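Local atomic coordinates of protein argonaute (PDB entry 5G5S), a protein that uses short single-stranded DNA guides to bind complementary target DNA and slice it, possibly in defence against invading genetic elements. Residues S526-T538 / I702-F714. Numbering follows the deposited sequence.
Sequences SEGKIRRIQPIET and IDEELLKHGFLYF. With TRS (2-amino-2-hydroxymethyl-propane-1,3-diol), chain C.
The Phe714 ring meets Ile533 at its edge, CE2 lying 4.0 Å from Ile533 CD1, while Leu712 CA sits over the rim of one face. Lys708 CG rests above one face of the Arg532 guanidinium, toward its rim; the two side chains run side by side in the same direction, and that guanidinium's NH2 is also held by Ala558 O. At the Arg531 guanidinium a bound Tris molecule, probably from the crystallisation liquor, occupies the edge: its O2 accepts in plane from both NE and NH2, and NH1 makes a salt bridge to Asp525. The Tris N donates to Lys708 O and lies 2.8 Å from both that atom and Arg531 O, forming a compact triangle with these two acceptors, which are not bonded to each other.

Next to these polar groups, Ile533 drives into segment 702-714. With CG1 beside its backbone N (chi1 -55°), CD1 reaches in to 3.3 Å from Phe711 O and packs on Leu712 CD2, whereas CG2 meets Leu707 CD2 at 3.7 Å. Ile530 CD1 adds to the apolar patch against Leu712, and Pro535 CG touches Leu707 CD1. One backbone bond crosses, Ile533 N to Leu707 O (3.0 Å).

Gly710, at positive phi, ends helix 704-708 in a Schellman motif, its CA against Ile530 CG2. Strand 530-537, with a classic beta bulge at Arg531 and Arg532 opposite Val523, pairs antiparallel with strand 517-525 in the RNase H-like PIWI sheet, and helix 704-708 and the C-terminal tail dock on strand 530-537.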
ATOM      1  N   SER A 526      21.606  -5.130  -4.266  1.00 63.74           N
ATOM      2  CA  SER A 526      21.527  -6.003  -5.436  1.00 65.05           C
ATOM      3  C   SER A 526      21.128  -7.458  -5.117  1.00 73.45           C
ATOM      4  O   SER A 526      20.674  -8.155  -6.033  1.00 76.25           O
ATOM      5  CB  SER A 526      22.821  -5.948  -6.243  1.00 69.17           C
ATOM      6  OG  SER A 526      23.913  -6.534  -5.554  1.00 78.97           O
ATOM      7  N   GLU A 527      21.292  -7.917  -3.837  1.00 69.26           N
ATOM      8  CA  GLU A 527      20.929  -9.270  -3.377  1.00 70.71           C
ATOM      9  C   GLU A 527      19.498  -9.337  -2.781  1.00 72.54           C
ATOM     10  O   GLU A 527      19.061 -10.413  -2.362  1.00 73.36           O
ATOM     11  CB  GLU A 527      21.919  -9.798  -2.312  1.00 74.65           C
ATOM     12  CG  GLU A 527      23.363  -9.975  -2.745  1.00 88.06           C
ATOM     13  CD  GLU A 527      24.301 -10.237  -1.580  1.00114.54           C
ATOM     14  OE1 GLU A 527      24.225  -9.493  -0.573  1.00113.02           O
ATOM     15  OE2 GLU A 527      25.120 -11.182  -1.673  1.00109.54           O
ATOM     16  N   GLY A 528      18.817  -8.197  -2.701  1.00 66.87           N
ATOM     17  CA  GLY A 528      17.468  -8.118  -2.155  1.00 65.30           C
ATOM     18  C   GLY A 528      17.386  -7.999  -0.643  1.00 69.96           C
ATOM     19  O   GLY A 528      16.328  -8.259  -0.057  1.00 69.55           O
ATOM     20  N   LYS A 529      18.482  -7.595   0.014  1.00 66.19           N
ATOM     21  CA  LYS A 529      18.413  -7.406   1.460  1.00 65.89           C
ATOM     22  C   LYS A 529      18.287  -5.944   1.856  1.00 66.21           C
ATOM     23  O   LYS A 529      18.794  -5.067   1.144  1.00 64.22           O
ATOM     24  CB  LYS A 529      19.502  -8.182   2.228  1.00 72.24           C
ATOM     25  CG  LYS A 529      20.937  -7.736   2.029  1.00 86.34           C
ATOM     26  CD  LYS A 529      21.905  -8.788   2.565  1.00 95.99           C
ATOM     27  CE  LYS A 529      23.329  -8.300   2.585  1.00106.12           C
ATOM     28  NZ  LYS A 529      24.179  -9.143   3.468  1.00124.46           N
ATOM     29  N   ILE A 530      17.549  -5.678   2.951  1.00 63.20           N
ATOM     30  CA  ILE A 530      17.304  -4.328   3.467  1.00 62.19           C
ATOM     31  C   ILE A 530      18.599  -3.768   4.028  1.00 68.23           C
ATOM     32  O   ILE A 530      19.182  -4.353   4.934  1.00 70.83           O
ATOM     33  CB  ILE A 530      16.148  -4.271   4.518  1.00 65.54           C
ATOM     34  CG1 ILE A 530      14.855  -4.914   3.983  1.00 64.97           C
ATOM     35  CG2 ILE A 530      15.885  -2.821   4.990  1.00 65.15           C
ATOM     36  CD1 ILE A 530      13.950  -5.515   5.032  1.00 74.49           C
ATOM     37  N   ARG A 531      19.047  -2.644   3.479  1.00 64.08           N
ATOM     38  CA  ARG A 531      20.257  -1.970   3.931  1.00 64.86           C
ATOM     39  C   ARG A 531      19.915  -0.814   4.852  1.00 69.67           C
ATOM     40  O   ARG A 531      20.670  -0.546   5.787  1.00 72.50           O
ATOM     41  CB  ARG A 531      21.127  -1.510   2.749  1.00 63.49           C
ATOM     42  CG  ARG A 531      21.610  -2.662   1.844  1.00 74.32           C
ATOM     43  CD  ARG A 531      22.411  -3.751   2.561  1.00 79.45           C
ATOM     44  NE  ARG A 531      23.723  -3.280   3.019  1.00 83.97           N
ATOM     45  CZ  ARG A 531      24.860  -3.419   2.340  1.00101.10           C
ATOM     46  NH1 ARG A 531      24.869  -4.024   1.156  1.00 83.89           N
ATOM     47  NH2 ARG A 531      25.999  -2.955   2.842  1.00 90.96           N
ATOM     48  N   ARG A 532      18.778  -0.127   4.588  1.00 63.49           N
ATOM     49  CA  ARG A 532      18.289   1.010   5.376  1.00 61.87           C
ATOM     50  C   ARG A 532      16.762   1.145   5.292  1.00 60.78           C
ATOM     51  O   ARG A 532      16.155   0.903   4.249  1.00 58.81           O
ATOM     52  CB  ARG A 532      18.899   2.351   4.890  1.00 62.44           C
ATOM     53  CG  ARG A 532      20.426   2.470   4.824  1.00 76.31           C
ATOM     54  CD  ARG A 532      21.075   2.658   6.183  1.00 84.42           C
ATOM     55  NE  ARG A 532      20.947   4.038   6.632  1.00 98.32           N
ATOM     56  CZ  ARG A 532      21.900   4.954   6.507  1.00111.79           C
ATOM     57  NH1 ARG A 532      23.073   4.636   5.970  1.00 89.53           N
ATOM     58  NH2 ARG A 532      21.697   6.189   6.942  1.00101.32           N
ATOM     59  N   ILE A 533      16.159   1.542   6.406  1.00 55.86           N
ATOM     60  CA  ILE A 533      14.766   1.944   6.509  1.00 54.52           C
ATOM     61  C   ILE A 533      14.969   3.422   6.896  1.00 62.35           C
ATOM     62  O   ILE A 533      15.275   3.742   8.048  1.00 64.15           O
ATOM     63  CB  ILE A 533      13.932   1.130   7.514  1.00 57.60           C
ATOM     64  CG1 ILE A 533      14.002  -0.389   7.203  1.00 57.22           C
ATOM     65  CG2 ILE A 533      12.481   1.653   7.535  1.00 57.95           C
ATOM     66  CD1 ILE A 533      13.550  -1.311   8.349  1.00 59.41           C
ATOM     67  N   GLN A 534      14.983   4.284   5.875  1.00 59.03           N
ATOM     68  CA  GLN A 534      15.293   5.695   6.005  1.00 59.41           C
ATOM     69  C   GLN A 534      14.104   6.645   6.099  1.00 62.22           C
ATOM     70  O   GLN A 534      13.553   6.996   5.058  1.00 60.45           O
ATOM     71  CB  GLN A 534      16.247   6.124   4.856  1.00 60.66           C
ATOM     72  CG  GLN A 534      17.146   7.311   5.188  1.00 63.98           C
ATOM     73  CD  GLN A 534      17.929   7.093   6.459  1.00 74.51           C
ATOM     74  OE1 GLN A 534      18.773   6.185   6.557  1.00 71.27           O
ATOM     75  NE2 GLN A 534      17.611   7.877   7.481  1.00 63.58           N
ATOM     76  N   PRO A 535      13.764   7.176   7.306  1.00 61.08           N
ATOM     77  CA  PRO A 535      12.720   8.221   7.378  1.00 61.31           C
ATOM     78  C   PRO A 535      13.205   9.475   6.641  1.00 64.22           C
ATOM     79  O   PRO A 535      14.401   9.755   6.641  1.00 62.57           O
ATOM     80  CB  PRO A 535      12.587   8.508   8.886  1.00 64.73           C
ATOM     81  CG  PRO A 535      13.304   7.392   9.581  1.00 69.13           C
ATOM     82  CD  PRO A 535      14.367   6.932   8.634  1.00 63.54           C
ATOM     83  N   ILE A 536      12.297  10.194   5.974  1.00 62.48           N
ATOM     84  CA  ILE A 536      12.648  11.413   5.229  1.00 63.15           C
ATOM     85  C   ILE A 536      11.936  12.605   5.849  1.00 69.89           C
ATOM     86  O   ILE A 536      10.709  12.594   5.962  1.00 68.61           O
ATOM     87  CB  ILE A 536      12.368  11.310   3.682  1.00 64.44           C
ATOM     88  CG1 ILE A 536      12.865   9.979   3.025  1.00 61.93           C
ATOM     89  CG2 ILE A 536      12.833  12.568   2.914  1.00 66.58           C
ATOM     90  CD1 ILE A 536      14.388   9.694   3.039  1.00 62.97           C
ATOM     91  N   GLU A 537      12.714  13.635   6.237  1.00 70.91           N
ATOM     92  CA  GLU A 537      12.198  14.897   6.788  1.00 73.98           C
ATOM     93  C   GLU A 537      11.703  15.732   5.619  1.00 80.24           C
ATOM     94  O   GLU A 537      12.351  15.718   4.572  1.00 77.56           O
ATOM     95  CB  GLU A 537      13.314  15.683   7.490  1.00 76.78           C
ATOM     96  CG  GLU A 537      13.852  15.050   8.757  1.00 88.41           C
ATOM     97  CD  GLU A 537      15.080  15.753   9.307  1.00113.68           C
ATOM     98  OE1 GLU A 537      14.943  16.905   9.779  1.00115.79           O
ATOM     99  OE2 GLU A 537      16.177  15.150   9.273  1.00104.37           O
ATOM    100  N   THR A 538      10.584  16.474   5.788  1.00 81.48           N
ATOM    101  CA  THR A 538      10.052  17.347   4.725  1.00 83.08           C
ATOM    102  C   THR A 538      11.006  18.540   4.479  1.00 89.89           C
ATOM    103  O   THR A 538      11.643  18.993   5.438  1.00 90.63           O
ATOM    104  CB  THR A 538       8.631  17.826   5.030  1.00 95.68           C
ATOM    105  OG1 THR A 538       8.606  18.452   6.307  1.00 97.57           O
ATOM    106  CG2 THR A 538       7.603  16.718   4.951  1.00 94.22           C
ATOM    107  N   ILE A 702      10.594   5.975  16.539  1.00 74.60           N
ATOM    108  CA  ILE A 702      11.615   5.923  15.495  1.00 71.51           C
ATOM    109  C   ILE A 702      12.883   5.556  16.248  1.00 76.47           C
ATOM    110  O   ILE A 702      13.318   6.318  17.125  1.00 77.61           O
ATOM    111  CB  ILE A 702      11.799   7.268  14.731  1.00 74.28           C
ATOM    112  CG1 ILE A 702      10.513   7.740  14.045  1.00 73.22           C
ATOM    113  CG2 ILE A 702      12.978   7.194  13.740  1.00 73.75           C
ATOM    114  CD1 ILE A 702      10.507   9.239  13.757  1.00 82.39           C
ATOM    115  N   ASP A 703      13.446   4.370  15.947  1.00 72.15           N
ATOM    116  CA  ASP A 703      14.679   3.893  16.579  1.00 73.47           C
ATOM    117  C   ASP A 703      15.716   3.822  15.481  1.00 76.55           C
ATOM    118  O   ASP A 703      15.748   2.850  14.714  1.00 74.54           O
ATOM    119  CB  ASP A 703      14.468   2.522  17.248  1.00 75.69           C
ATOM    120  CG  ASP A 703      15.568   2.098  18.197  1.00 83.52           C
ATOM    121  OD1 ASP A 703      16.756   2.168  17.807  1.00 81.25           O
ATOM    122  OD2 ASP A 703      15.243   1.608  19.293  1.00 97.70           O
ATOM    123  N   GLU A 704      16.522   4.899  15.381  1.00 74.50           N
ATOM    124  CA  GLU A 704      17.557   5.131  14.371  1.00 73.20           C
ATOM    125  C   GLU A 704      18.511   3.980  14.145  1.00 75.58           C
ATOM    126  O   GLU A 704      18.735   3.616  12.987  1.00 73.64           O
ATOM    127  CB  GLU A 704      18.335   6.421  14.657  1.00 76.66           C
ATOM    128  CG  GLU A 704      17.561   7.687  14.328  1.00 89.72           C
ATOM    129  CD  GLU A 704      18.110   8.941  14.987  1.00123.11           C
ATOM    130  OE1 GLU A 704      18.119   9.009  16.238  1.00117.25           O
ATOM    131  OE2 GLU A 704      18.512   9.868  14.246  1.00123.31           O
ATOM    132  N   GLU A 705      19.075   3.415  15.235  1.00 73.11           N
ATOM    133  CA  GLU A 705      20.026   2.306  15.173  1.00 73.28           C
ATOM    134  C   GLU A 705      19.401   1.078  14.528  1.00 75.74           C
ATOM    135  O   GLU A 705      20.029   0.466  13.655  1.00 74.52           O
ATOM    136  CB  GLU A 705      20.595   1.973  16.561  1.00 77.78           C
ATOM    137  N   LEU A 706      18.146   0.750  14.927  1.00 70.78           N
ATOM    138  CA  LEU A 706      17.399  -0.397  14.415  1.00 68.17           C
ATOM    139  C   LEU A 706      17.016  -0.256  12.960  1.00 66.83           C
ATOM    140  O   LEU A 706      17.093  -1.240  12.242  1.00 65.81           O
ATOM    141  CB  LEU A 706      16.155  -0.724  15.267  1.00 68.86           C
ATOM    142  CG  LEU A 706      16.328  -1.070  16.752  1.00 76.30           C
ATOM    143  CD1 LEU A 706      15.073  -1.684  17.283  1.00 76.08           C
ATOM    144  CD2 LEU A 706      17.508  -2.009  17.008  1.00 80.68           C
ATOM    145  N   LEU A 707      16.590   0.941  12.526  1.00 62.00           N
ATOM    146  CA  LEU A 707      16.202   1.202  11.126  1.00 59.73           C
ATOM    147  C   LEU A 707      17.409   1.158  10.188  1.00 65.04           C
ATOM    148  O   LEU A 707      17.281   0.706   9.054  1.00 62.42           O
ATOM    149  CB  LEU A 707      15.437   2.535  10.980  1.00 58.64           C
ATOM    150  CG  LEU A 707      14.107   2.654  11.738  1.00 62.40           C
ATOM    151  CD1 LEU A 707      13.622   4.075  11.756  1.00 62.89           C
ATOM    152  CD2 LEU A 707      13.053   1.729  11.169  1.00 60.23           C
ATOM    153  N   LYS A 708      18.582   1.603  10.683  1.00 65.97           N
ATOM    154  CA  LYS A 708      19.870   1.582   9.986  1.00 66.90           C
ATOM    155  C   LYS A 708      20.274   0.122   9.724  1.00 72.20           C
ATOM    156  O   LYS A 708      20.875  -0.182   8.686  1.00 71.20           O
ATOM    157  CB  LYS A 708      20.940   2.273  10.855  1.00 71.98           C
ATOM    158  CG  LYS A 708      22.245   2.546  10.120  1.00 88.15           C
ATOM    159  CD  LYS A 708      23.230   3.334  10.956  1.00101.18           C
ATOM    160  CE  LYS A 708      24.418   3.764  10.131  1.00119.91           C
ATOM    161  NZ  LYS A 708      25.439   4.473  10.951  1.00136.72           N
ATOM    162  N   HIS A 709      19.948  -0.769  10.688  1.00 70.42           N
ATOM    163  CA  HIS A 709      20.228  -2.195  10.619  1.00 71.18           C
ATOM    164  C   HIS A 709      19.103  -3.000   9.954  1.00 72.03           C
ATOM    165  O   HIS A 709      19.198  -4.219   9.862  1.00 73.16           O
ATOM    166  CB  HIS A 709      20.604  -2.737  11.999  1.00 75.26           C
ATOM    167  CG  HIS A 709      22.021  -2.452  12.358  1.00 82.19           C
ATOM    168  ND1 HIS A 709      22.392  -1.246  12.937  1.00 86.06           N
ATOM    169  CD2 HIS A 709      23.127  -3.208  12.173  1.00 86.36           C
ATOM    170  CE1 HIS A 709      23.702  -1.319  13.108  1.00 88.15           C
ATOM    171  NE2 HIS A 709      24.188  -2.486  12.672  1.00 88.91           N
ATOM    172  N   GLY A 710      18.062  -2.311   9.498  1.00 64.58           N
ATOM    173  CA  GLY A 710      16.932  -2.908   8.796  1.00 61.45           C
ATOM    174  C   GLY A 710      15.962  -3.749   9.607  1.00 62.00           C
ATOM    175  O   GLY A 710      15.320  -4.633   9.038  1.00 59.15           O
ATOM    176  N   PHE A 711      15.810  -3.472  10.926  1.00 59.17           N
ATOM    177  CA  PHE A 711      14.846  -4.183  11.784  1.00 59.30           C
ATOM    178  C   PHE A 711      13.424  -3.748  11.377  1.00 61.33           C
ATOM    179  O   PHE A 711      13.123  -2.555  11.419  1.00 59.73           O
ATOM    180  CB  PHE A 711      15.056  -3.843  13.279  1.00 63.63           C
ATOM    181  CG  PHE A 711      16.218  -4.477  14.006  1.00 67.44           C
ATOM    182  CD1 PHE A 711      17.527  -4.258  13.588  1.00 70.36           C
ATOM    183  CD2 PHE A 711      16.010  -5.216  15.163  1.00 71.86           C
ATOM    184  CE1 PHE A 711      18.602  -4.828  14.276  1.00 73.96           C
ATOM    185  CE2 PHE A 711      17.087  -5.782  15.853  1.00 77.39           C
ATOM    186  CZ  PHE A 711      18.375  -5.575  15.410  1.00 75.86           C
ATOM    187  N   LEU A 712      12.558  -4.716  11.008  1.00 57.41           N
ATOM    188  CA  LEU A 712      11.166  -4.475  10.645  1.00 56.70           C
ATOM    189  C   LEU A 712      10.321  -4.628  11.913  1.00 63.27           C
ATOM    190  O   LEU A 712       9.342  -5.396  11.936  1.00 63.07           O
ATOM    191  CB  LEU A 712      10.697  -5.460   9.540  1.00 55.35           C
ATOM    192  CG  LEU A 712      11.390  -5.394   8.169  1.00 58.49           C
ATOM    193  CD1 LEU A 712      11.073  -6.642   7.346  1.00 58.26           C
ATOM    194  CD2 LEU A 712      10.993  -4.136   7.392  1.00 58.00           C
ATOM    195  N   TYR A 713      10.713  -3.891  12.980  1.00 60.61           N
ATOM    196  CA  TYR A 713      10.064  -3.932  14.294  1.00 62.64           C
ATOM    197  C   TYR A 713       8.613  -3.447  14.305  1.00 67.41           C
ATOM    198  O   TYR A 713       7.884  -3.721  15.252  1.00 69.79           O
ATOM    199  CB  TYR A 713      10.893  -3.150  15.328  1.00 65.37           C
ATOM    200  CG  TYR A 713      11.007  -1.658  15.079  1.00 64.60           C
ATOM    201  CD1 TYR A 713       9.946  -0.799  15.361  1.00 66.27           C
ATOM    202  CD2 TYR A 713      12.205  -1.091  14.658  1.00 64.15           C
ATOM    203  CE1 TYR A 713      10.040   0.568  15.121  1.00 65.99           C
ATOM    204  CE2 TYR A 713      12.323   0.282  14.457  1.00 64.05           C
ATOM    205  CZ  TYR A 713      11.244   1.109  14.705  1.00 69.40           C
ATOM    206  OH  TYR A 713      11.367   2.465  14.549  1.00 70.79           O
ATOM    207  N   PHE A 714       8.225  -2.680  13.286  1.00 61.99           N
ATOM    208  CA  PHE A 714       6.901  -2.072  13.154  1.00 61.78           C
ATOM    209  C   PHE A 714       5.871  -2.943  12.385  1.00 65.91           C
ATOM    210  O   PHE A 714       4.710  -2.541  12.278  1.00 67.03           O
ATOM    211  CB  PHE A 714       7.050  -0.681  12.502  1.00 61.81           C
ATOM    212  CG  PHE A 714       7.912  -0.704  11.257  1.00 60.46           C
ATOM    213  CD1 PHE A 714       7.370  -1.051  10.022  1.00 60.41           C
ATOM    214  CD2 PHE A 714       9.273  -0.403  11.324  1.00 61.55           C
ATOM    215  CE1 PHE A 714       8.175  -1.112   8.881  1.00 59.27           C
ATOM    216  CE2 PHE A 714      10.078  -0.477  10.187  1.00 61.81           C
ATOM    217  CZ  PHE A 714       9.521  -0.813   8.969  1.00 58.63           C
TER
HETATM  218  C   TRS C1715      24.528  -0.761   7.304  1.00110.24           C
HETATM  219  C1  TRS C1715      24.748   0.553   8.061  1.00109.83           C
HETATM  220  C2  TRS C1715      25.185  -0.701   5.917  1.00110.33           C
HETATM  221  C3  TRS C1715      25.059  -1.951   8.116  1.00109.64           C
HETATM  222  N   TRS C1715      23.049  -0.950   7.116  1.00109.09           N
HETATM  223  O1  TRS C1715      24.125   1.647   7.400  1.00109.89           O
HETATM  224  O2  TRS C1715      24.821  -1.813   5.113  1.00109.87           O
HETATM  225  O3  TRS C1715      26.478  -1.945   8.212  1.00108.75           O